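Local coordinates for protein V-type ATPase 116 kDa subunit (Meiothermus ruber, PDB 3RRK) that probably takes part in rotary proton transport by a V-type ATPase, as the cytoplasmic N-terminal domain of its membrane subunit I, at residues Ser196-Glu199 with Ala200-Ser204; Gly220-Leu224 with Gly225-Ala229; Met231-Arg234 with Ala235-Pro239; Ala238-Glu241 with Leu242-Ile245. All coordinates share one frame; numbering follows the deposited sequence.

Interaction 1 (Ser196-Glu199 with Ala200-Ser204); sequences SELE and AARSS
E199 and R202, one helical turn apart, lie side by side and meet in a salt bridge that uses the inner nitrogen of the guanidinium. R202 NE is 3.0 Å from E199 OE1 and 3.3 Å from E199 OE2; both hydrogen bonds are weak, the longer one being the straighter. The carboxylate thus sits at the guanidinium edge, the two planes turned 30° apart. Both chains must fold to meet: E199 bends at chi2 (-46°), while R202 runs out with CG anti to the backbone N and turns only at chi3 (-54°). That turn also brings R202 NH2 to 3.6 Å from L198 CD2, the methyl lying oblique to the guanidinium plane. Helix 198-206, which begins at L198, packs with helix 158-172 against strand 187-194 in the small alpha-beta lobe. E197 holds the N-cap position, its O accepting A201 N at 3.3 Å, and its carboxylate turns off to R175. L198 and A201 rest on V193, and A201 also touches L168. R202 NH1 makes a second salt bridge, to E212, so the arginine ties the helix start to the chain beyond its end. An alanine in place of the arginine would probably leave E199 and E212 without their shared cation and the E199 carboxylate freer to turn. Farther along, S204 OG bonds back to A200 O at 3.0 Å, in the carbonyl plane, and S203 N reaches E199 O at 2.8 Å.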
loop_
_atom_site.group_PDB
_atom_site.type_symbol
_atom_site.label_atom_id
_atom_site.label_comp_id
_atom_site.label_asym_id
_atom_site.label_seq_id
_atom_site.Cartn_x
_atom_site.Cartn_y
_atom_site.Cartn_z
ATOM N N SER A 196 43.423 6.618 -9.531
ATOM C CA SER A 196 43.400 7.373 -10.778
ATOM C C SER A 196 43.096 6.525 -12.024
ATOM O O SER A 196 42.968 7.061 -13.115
ATOM C CB SER A 196 44.727 8.132 -10.970
ATOM O OG SER A 196 45.800 7.245 -11.263
ATOM N N GLU A 197 42.993 5.212 -11.875
ATOM C CA GLU A 197 42.742 4.348 -13.026
ATOM C C GLU A 197 41.456 3.549 -12.867
ATOM O O GLU A 197 41.252 2.543 -13.548
ATOM C CB GLU A 197 43.908 3.389 -13.234
ATOM C CG GLU A 197 45.228 4.094 -13.445
ATOM C CD GLU A 197 46.354 3.127 -13.738
ATOM O OE1 GLU A 197 46.355 2.017 -13.146
ATOM O OE2 GLU A 197 47.223 3.476 -14.569
ATOM N N LEU A 198 40.599 4.000 -11.957
ATOM C CA LEU A 198 39.379 3.279 -11.638
ATOM C C LEU A 198 38.527 3.125 -12.883
ATOM O O LEU A 198 38.004 2.050 -13.158
ATOM C CB LEU A 198 38.591 4.027 -10.578
ATOM C CG LEU A 198 37.415 3.255 -10.007
ATOM C CD1 LEU A 198 37.867 1.850 -9.581
ATOM C CD2 LEU A 198 36.763 4.029 -8.856
ATOM N N GLU A 199 38.414 4.206 -13.643
ATOM C CA GLU A 199 37.621 4.218 -14.866
ATOM C C GLU A 199 38.162 3.336 -15.982
ATOM O O GLU A 199 37.399 2.807 -16.778
ATOM C CB GLU A 199 37.425 5.653 -15.349
ATOM C CG GLU A 199 36.632 6.464 -14.341
ATOM C CD GLU A 199 35.406 5.697 -13.853
ATOM O OE1 GLU A 199 34.839 4.919 -14.667
ATOM O OE2 GLU A 199 35.020 5.864 -12.666
ATOM N N ALA A 200 39.473 3.165 -16.030
ATOM C CA ALA A 200 40.081 2.304 -17.042
ATOM C C ALA A 200 39.700 0.861 -16.777
ATOM O O ALA A 200 39.556 0.058 -17.695
ATOM C CB ALA A 200 41.603 2.464 -17.032
ATOM N N ALA A 201 39.562 0.541 -15.499
ATOM C CA ALA A 201 39.170 -0.785 -15.076
ATOM C C ALA A 201 37.673 -0.985 -15.334
ATOM O O ALA A 201 37.242 -2.045 -15.791
ATOM C CB ALA A 201 39.492 -0.961 -13.602
ATOM N N ARG A 202 36.889 0.044 -15.029
ATOM C CA ARG A 202 35.453 0.014 -15.264
ATOM C C ARG A 202 35.165 -0.198 -16.755
ATOM O O ARG A 202 34.339 -1.029 -17.130
ATOM C CB ARG A 202 34.808 1.307 -14.771
ATOM C CG ARG A 202 33.310 1.207 -14.586
ATOM C CD ARG A 202 32.704 2.509 -14.106
ATOM N NE ARG A 202 33.347 3.000 -12.888
ATOM C CZ ARG A 202 33.175 2.480 -11.679
ATOM N NH1 ARG A 202 32.384 1.427 -11.521
ATOM N NH2 ARG A 202 33.801 3.011 -10.632
ATOM N N SER A 203 35.867 0.551 -17.597
ATOM C CA SER A 203 35.766 0.393 -19.037
ATOM C C SER A 203 36.040 -1.045 -19.493
ATOM O O SER A 203 35.381 -1.564 -20.398
ATOM C CB SER A 203 36.715 1.358 -19.746
ATOM O OG SER A 203 36.983 0.908 -21.068
ATOM N N SER A 204 37.009 -1.691 -18.872
ATOM C CA SER A 204 37.292 -3.068 -19.230
ATOM C C SER A 204 36.110 -3.964 -18.934
ATOM O O SER A 204 35.765 -4.811 -19.747
ATOM C CB SER A 204 38.525 -3.574 -18.505
ATOM O OG SER A 204 39.628 -2.753 -18.833
#

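Interaction 2 (Gly220-Leu224 with Gly225-Ala229); sequences GAMPL and GKAAA
M222 lays its thioether alongside A227 because CG stands anti to the carbonyl carbon (chi1 -66°) and the chain stays extended beyond it. SD comes to 3.8 Å from A227 CA, while nearer the backbone M222 CB faces A227 CB at 4.1 Å. K226 likewise has CG anti to its carbonyl carbon, chi1 -58°, which sets its CG beside the pyrrolidine of P223, 3.9 Å from both P223 CD and P223 CG. The lysine chain crosses the ring obliquely and leads its amine away, so the aliphatic part alone does the touching. Here the loop from helix 198-206 becomes the first turn of the long helix 224-281. An apolar residue just ahead of a helix lying on another inside its first turn resembles a hydrophobic staple, with M222 and A227 as its two ends. The first backbone bonds of the helix are nearly straight: A227 N bonds to P223 O at 3.0 Å with an N-H...O angle of 178°, nearly along the C=O axis, and A228 N bonds to L224 O at 2.9 Å in much the same manner. The G225 amide, near the helix start, is taken by the carboxylate of D143. P223 and L224 also touch D143, and E144 lies against P223 and K226, so the loop carrying these two acids covers this end of the helix.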
loop_
_atom_site.group_PDB
_atom_site.type_symbol
_atom_site.label_atom_id
_atom_site.label_comp_id
_atom_site.label_asym_id
_atom_site.label_seq_id
_atom_site.Cartn_x
_atom_site.Cartn_y
_atom_site.Cartn_z
ATOM N N GLY A 220 24.569 0.829 -0.324
ATOM C CA GLY A 220 25.167 1.250 -1.575
ATOM C C GLY A 220 26.366 2.147 -1.372
ATOM O O GLY A 220 27.431 1.934 -1.965
ATOM N N ALA A 221 26.190 3.142 -0.508
ATOM C CA ALA A 221 27.192 4.177 -0.275
ATOM C C ALA A 221 28.202 3.827 0.826
ATOM O O ALA A 221 28.732 4.715 1.495
ATOM C CB ALA A 221 26.494 5.491 0.059
ATOM N N MET A 222 28.468 2.542 1.019
ATOM C CA MET A 222 29.381 2.135 2.073
ATOM C C MET A 222 30.564 1.402 1.506
ATOM O O MET A 222 30.492 0.829 0.423
ATOM C CB MET A 222 28.703 1.204 3.074
ATOM C CG MET A 222 27.597 1.816 3.898
ATOM S SD MET A 222 26.940 0.605 5.067
ATOM C CE MET A 222 25.425 1.401 5.578
ATOM N N PRO A 223 31.674 1.416 2.252
ATOM C CA PRO A 223 32.779 0.525 1.907
ATOM C C PRO A 223 32.313 -0.899 2.128
ATOM O O PRO A 223 31.551 -1.139 3.068
ATOM C CB PRO A 223 33.859 0.886 2.932
ATOM C CG PRO A 223 33.488 2.261 3.419
ATOM C CD PRO A 223 32.003 2.329 3.361
ATOM N N LEU A 224 32.738 -1.811 1.258
ATOM C CA LEU A 224 32.530 -3.240 1.456
ATOM C C LEU A 224 32.528 -3.614 2.924
ATOM O O LEU A 224 31.564 -4.179 3.432
ATOM C CB LEU A 224 33.634 -4.033 0.764
ATOM C CG LEU A 224 33.542 -3.990 -0.752
ATOM C CD1 LEU A 224 32.119 -4.324 -1.106
ATOM C CD2 LEU A 224 33.937 -2.610 -1.265
ATOM N N GLY A 225 33.619 -3.289 3.601
ATOM C CA GLY A 225 33.814 -3.696 4.974
ATOM C C GLY A 225 32.710 -3.256 5.901
ATOM O O GLY A 225 32.233 -4.036 6.719
ATOM N N LYS A 226 32.315 -1.995 5.798
ATOM C CA LYS A 226 31.255 -1.485 6.653
ATOM C C LYS A 226 29.928 -2.168 6.311
ATOM O O LYS A 226 29.210 -2.626 7.207
ATOM C CB LYS A 226 31.148 0.036 6.534
ATOM C CG LYS A 226 32.443 0.767 6.877
ATOM C CD LYS A 226 32.187 2.025 7.704
ATOM C CE LYS A 226 33.481 2.727 8.084
ATOM N NZ LYS A 226 33.230 3.827 9.063
ATOM N N ALA A 227 29.627 -2.250 5.013
ATOM C CA ALA A 227 28.403 -2.881 4.521
ATOM C C ALA A 227 28.211 -4.299 5.060
ATOM O O ALA A 227 27.149 -4.642 5.585
ATOM C CB ALA A 227 28.396 -2.892 2.997
ATOM N N ALA A 228 29.246 -5.116 4.924
ATOM C CA ALA A 228 29.227 -6.481 5.434
ATOM C C ALA A 228 29.056 -6.548 6.950
ATOM O O ALA A 228 28.485 -7.496 7.482
ATOM C CB ALA A 228 30.487 -7.219 5.015
ATOM N N ALA A 229 29.550 -5.542 7.652
ATOM C CA ALA A 229 29.469 -5.571 9.099
ATOM C C ALA A 229 28.066 -5.207 9.574
ATOM O O ALA A 229 27.525 -5.868 10.456
ATOM C CB ALA A 229 30.518 -4.661 9.707
#

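Interaction 3 (Met231-Arg234 with Ala235-Pro239); sequences MKER and ARLAP
R234 folds its side chain forward over the next turn of its own helix, where NH1 lies 3.4 Å from L237 CB and NH2 3.7 Å from A238 CB. Bends at chi2 (-57°) and chi3 (-48°) bring the guanidinium back over the backbone, one face covering A238 N, and its chain crosses L237 at about a right angle. Two acids then fix the flat group: NH2 forms a salt bridge with E241, and NE one with E121 of helix 94-138. Replaced by an alanine, R234 would probably leave the E121 and E241 carboxylates without their shared cation and A238 N without its cover. The helix is kinked where the N atoms of R236 and P239 lack a bond to the turn before. E233 O accepts two amides, L237 N at 2.8 Å and, only three residues on, R236 N at 3.0 Å, the latter from far above the carbonyl plane. R234 O takes A238 N at 2.7 Å and has the P239 CD methylene 3.6 Å away; proline offers no N-H. R236 NH1 lies 4.1 Å from E233 CB, and R236 NH2 is 5.4 Å from E233 OE1, too far for contact. Farther out, M231 packs on A132, F215 and Y219, and A238 on I122. Later residues of helix 224-281 meet earlier ones of helix 94-138, the pattern of the antiparallel helix pair that forms the rod of this domain.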
loop_
_atom_site.group_PDB
_atom_site.type_symbol
_atom_site.label_atom_id
_atom_site.label_comp_id
_atom_site.label_asym_id
_atom_site.label_seq_id
_atom_site.Cartn_x
_atom_site.Cartn_y
_atom_site.Cartn_z
ATOM N N MET A 231 25.360 -5.582 7.727
ATOM C CA MET A 231 24.538 -6.709 7.338
ATOM C C MET A 231 24.605 -7.831 8.361
ATOM O O MET A 231 23.613 -8.506 8.619
ATOM C CB MET A 231 24.998 -7.257 6.005
ATOM C CG MET A 231 24.586 -6.424 4.842
ATOM S SD MET A 231 24.586 -7.441 3.377
ATOM C CE MET A 231 24.710 -6.168 2.123
ATOM N N LYS A 232 25.784 -8.045 8.924
ATOM C CA LYS A 232 25.977 -9.154 9.839
ATOM C C LYS A 232 25.222 -8.914 11.141
ATOM O O LYS A 232 24.762 -9.855 11.790
ATOM C CB LYS A 232 27.468 -9.355 10.118
ATOM C CG LYS A 232 27.799 -10.514 11.045
ATOM C CD LYS A 232 29.307 -10.600 11.297
ATOM C CE LYS A 232 29.633 -11.391 12.564
ATOM N NZ LYS A 232 31.079 -11.334 12.925
ATOM N N GLU A 233 25.096 -7.649 11.521
ATOM C CA GLU A 233 24.475 -7.316 12.792
ATOM C C GLU A 233 22.968 -7.145 12.624
ATOM O O GLU A 233 22.192 -7.520 13.501
ATOM C CB GLU A 233 25.111 -6.060 13.391
ATOM C CG GLU A 233 24.279 -4.805 13.255
ATOM C CD GLU A 233 25.028 -3.558 13.687
ATOM O OE1 GLU A 233 25.693 -3.597 14.746
ATOM O OE2 GLU A 233 24.955 -2.542 12.958
ATOM N N ARG A 234 22.552 -6.575 11.497
ATOM C CA ARG A 234 21.134 -6.537 11.178
ATOM C C ARG A 234 20.619 -7.973 11.064
ATOM O O ARG A 234 19.464 -8.244 11.366
ATOM C CB ARG A 234 20.854 -5.760 9.884
ATOM C CG ARG A 234 21.263 -4.292 9.916
ATOM C CD ARG A 234 20.587 -3.539 11.051
ATOM N NE ARG A 234 19.144 -3.787 11.106
ATOM C CZ ARG A 234 18.456 -3.951 12.236
ATOM N NH1 ARG A 234 19.076 -3.895 13.410
ATOM N NH2 ARG A 234 17.151 -4.175 12.196
ATOM N N ALA A 235 21.483 -8.897 10.645
ATOM C CA ALA A 235 21.088 -10.302 10.516
ATOM C C ALA A 235 20.860 -10.933 11.876
ATOM O O ALA A 235 20.150 -11.928 11.993
ATOM C CB ALA A 235 22.119 -11.098 9.727
ATOM N N ARG A 236 21.462 -10.353 12.907
ATOM C CA ARG A 236 21.285 -10.859 14.260
ATOM C C ARG A 236 20.120 -10.149 14.937
ATOM O O ARG A 236 19.369 -10.756 15.696
ATOM C CB ARG A 236 22.570 -10.674 15.081
ATOM C CG ARG A 236 22.645 -11.546 16.329
ATOM C CD ARG A 236 23.869 -11.229 17.188
ATOM N NE ARG A 236 23.780 -9.919 17.828
ATOM C CZ ARG A 236 24.429 -8.837 17.409
ATOM N NH1 ARG A 236 25.226 -8.908 16.348
ATOM N NH2 ARG A 236 24.285 -7.684 18.054
ATOM N N LEU A 237 19.967 -8.861 14.648
ATOM C CA LEU A 237 18.960 -8.044 15.317
ATOM C C LEU A 237 17.588 -8.062 14.630
ATOM O O LEU A 237 16.558 -8.132 15.302
ATOM C CB LEU A 237 19.455 -6.600 15.477
ATOM C CG LEU A 237 20.747 -6.421 16.287
ATOM C CD1 LEU A 237 21.203 -4.958 16.313
ATOM C CD2 LEU A 237 20.589 -6.969 17.700
ATOM N N ALA A 238 17.577 -8.000 13.301
ATOM C CA ALA A 238 16.332 -7.804 12.566
ATOM C C ALA A 238 15.290 -8.874 12.851
ATOM O O ALA A 238 14.141 -8.560 13.156
ATOM C CB ALA A 238 16.586 -7.681 11.066
ATOM N N PRO A 239 15.682 -10.148 12.757
ATOM C CA PRO A 239 14.673 -11.196 12.912
ATOM C C PRO A 239 13.936 -11.100 14.244
ATOM O O PRO A 239 12.754 -11.430 14.317
ATOM C CB PRO A 239 15.494 -12.479 12.838
ATOM C CG PRO A 239 16.689 -12.099 12.026
ATOM C CD PRO A 239 17.007 -10.701 12.441
#

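Interaction 4 (Ala238-Glu241 with Leu242-Ile245); sequences APEE and LVGI
L242 N reaches back to A238 O at 2.9 Å, continuing the alpha-helical bonding of helix 224-281 beyond the kink at P239 and E240. This helix is half of an antiparallel pair with helix 94-138, and here one side of it faces that partner. L242 sets CG anti to its backbone N (chi1 -177°), which carries the isobutyl end off the preceding turn; its CB alone stays close, 3.6 Å from A238 O. V243 follows with a weak bond from its N to P239 O, and its CG2 lies 3.4 Å from that same oxygen. The other methyl, CG1, meets the carboxylate of E240, whose OE2 is 4.0 Å away. The acid gets there because its chain, extended at first, bends at chi2 (58°) and lies aslant the valine, a contact of van der Waals kind between a carboxylate and a methyl. G244, which has no side chain, gives the straightest bond of the four, N to E240 O at 3.2 Å with an N-H...O angle of 172°. I245 closes the segment, touching E114 and R115 of the partner helix. Its backbone partner is E241, whose carboxylate goes to R234 two turns back and whose side chain also touches L118 of helix 94-138; I245 N bonds to E241 O at 3.0 Å.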
loop_
_atom_site.group_PDB
_atom_site.type_symbol
_atom_site.label_atom_id
_atom_site.label_comp_id
_atom_site.label_asym_id
_atom_site.label_seq_id
_atom_site.Cartn_x
_atom_site.Cartn_y
_atom_site.Cartn_z
ATOM N N ALA A 238 17.577 -8.000 13.301
ATOM C CA ALA A 238 16.332 -7.804 12.566
ATOM C C ALA A 238 15.290 -8.874 12.851
ATOM O O ALA A 238 14.141 -8.560 13.156
ATOM C CB ALA A 238 16.586 -7.681 11.066
ATOM N N PRO A 239 15.682 -10.148 12.757
ATOM C CA PRO A 239 14.673 -11.196 12.912
ATOM C C PRO A 239 13.936 -11.100 14.244
ATOM O O PRO A 239 12.754 -11.430 14.317
ATOM C CB PRO A 239 15.494 -12.479 12.838
ATOM C CG PRO A 239 16.689 -12.099 12.026
ATOM C CD PRO A 239 17.007 -10.701 12.441
ATOM N N GLU A 240 14.615 -10.642 15.284
ATOM C CA GLU A 240 13.966 -10.541 16.579
ATOM C C GLU A 240 13.123 -9.269 16.685
ATOM O O GLU A 240 12.075 -9.261 17.326
ATOM C CB GLU A 240 14.983 -10.636 17.717
ATOM C CG GLU A 240 14.365 -10.485 19.110
ATOM C CD GLU A 240 13.272 -11.511 19.417
ATOM O OE1 GLU A 240 13.374 -12.668 18.946
ATOM O OE2 GLU A 240 12.308 -11.154 20.141
ATOM N N GLU A 241 13.572 -8.197 16.050
ATOM C CA GLU A 241 12.782 -6.971 16.037
ATOM C C GLU A 241 11.474 -7.207 15.288
ATOM O O GLU A 241 10.455 -6.598 15.587
ATOM C CB GLU A 241 13.560 -5.811 15.394
ATOM C CG GLU A 241 14.852 -5.459 16.107
ATOM C CD GLU A 241 15.733 -4.503 15.329
ATOM O OE1 GLU A 241 15.210 -3.734 14.495
ATOM O OE2 GLU A 241 16.959 -4.527 15.556
ATOM N N LEU A 242 11.517 -8.089 14.302
ATOM C CA LEU A 242 10.339 -8.381 13.508
ATOM C C LEU A 242 9.340 -9.156 14.371
ATOM O O LEU A 242 8.139 -8.896 14.345
ATOM C CB LEU A 242 10.728 -9.176 12.264
ATOM C CG LEU A 242 9.611 -9.506 11.279
ATOM C CD1 LEU A 242 8.856 -8.251 10.912
ATOM C CD2 LEU A 242 10.183 -10.167 10.038
ATOM N N VAL A 243 9.848 -10.095 15.157
ATOM C CA VAL A 243 8.996 -10.833 16.068
ATOM C C VAL A 243 8.189 -9.865 16.928
ATOM O O VAL A 243 6.961 -9.931 16.977
ATOM C CB VAL A 243 9.818 -11.807 16.930
ATOM C CG1 VAL A 243 8.999 -12.299 18.109
ATOM C CG2 VAL A 243 10.269 -12.984 16.076
ATOM N N GLY A 244 8.882 -8.946 17.577
ATOM C CA GLY A 244 8.234 -7.931 18.390
ATOM C C GLY A 244 7.216 -7.068 17.665
ATOM O O GLY A 244 6.154 -6.770 18.209
ATOM N N ILE A 245 7.539 -6.651 16.444
ATOM C CA ILE A 245 6.597 -5.902 15.626
ATOM C C ILE A 245 5.346 -6.741 15.329
ATOM O O ILE A 245 4.220 -6.234 15.344
ATOM C CB ILE A 245 7.226 -5.476 14.300
ATOM C CG1 ILE A 245 8.392 -4.490 14.541
ATOM C CG2 ILE A 245 6.179 -4.866 13.405
ATOM C CD1 ILE A 245 8.006 -3.102 15.116
#

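Overall arrangement
The four contacts follow one another along the chain in numerical order. Interaction 1 lies on the short helix 198-206 of the alpha-beta lobe, and interactions 2, 3 and 4 succeed each other from the start of helix 224-281 toward the chain's middle. The centre of interaction 1 is about 21 Å from that of interaction 2, with no touch, and about 42 Å from that of interaction 4. Centres of interactions 2 and 3 are about 14 Å apart; those of interactions 3 and 4 are about 10 Å apart, sharing A238 and P239 and joined by the R234-E241 salt bridge. Together they trace the route from lobe into the long helical rod of this elongated domain.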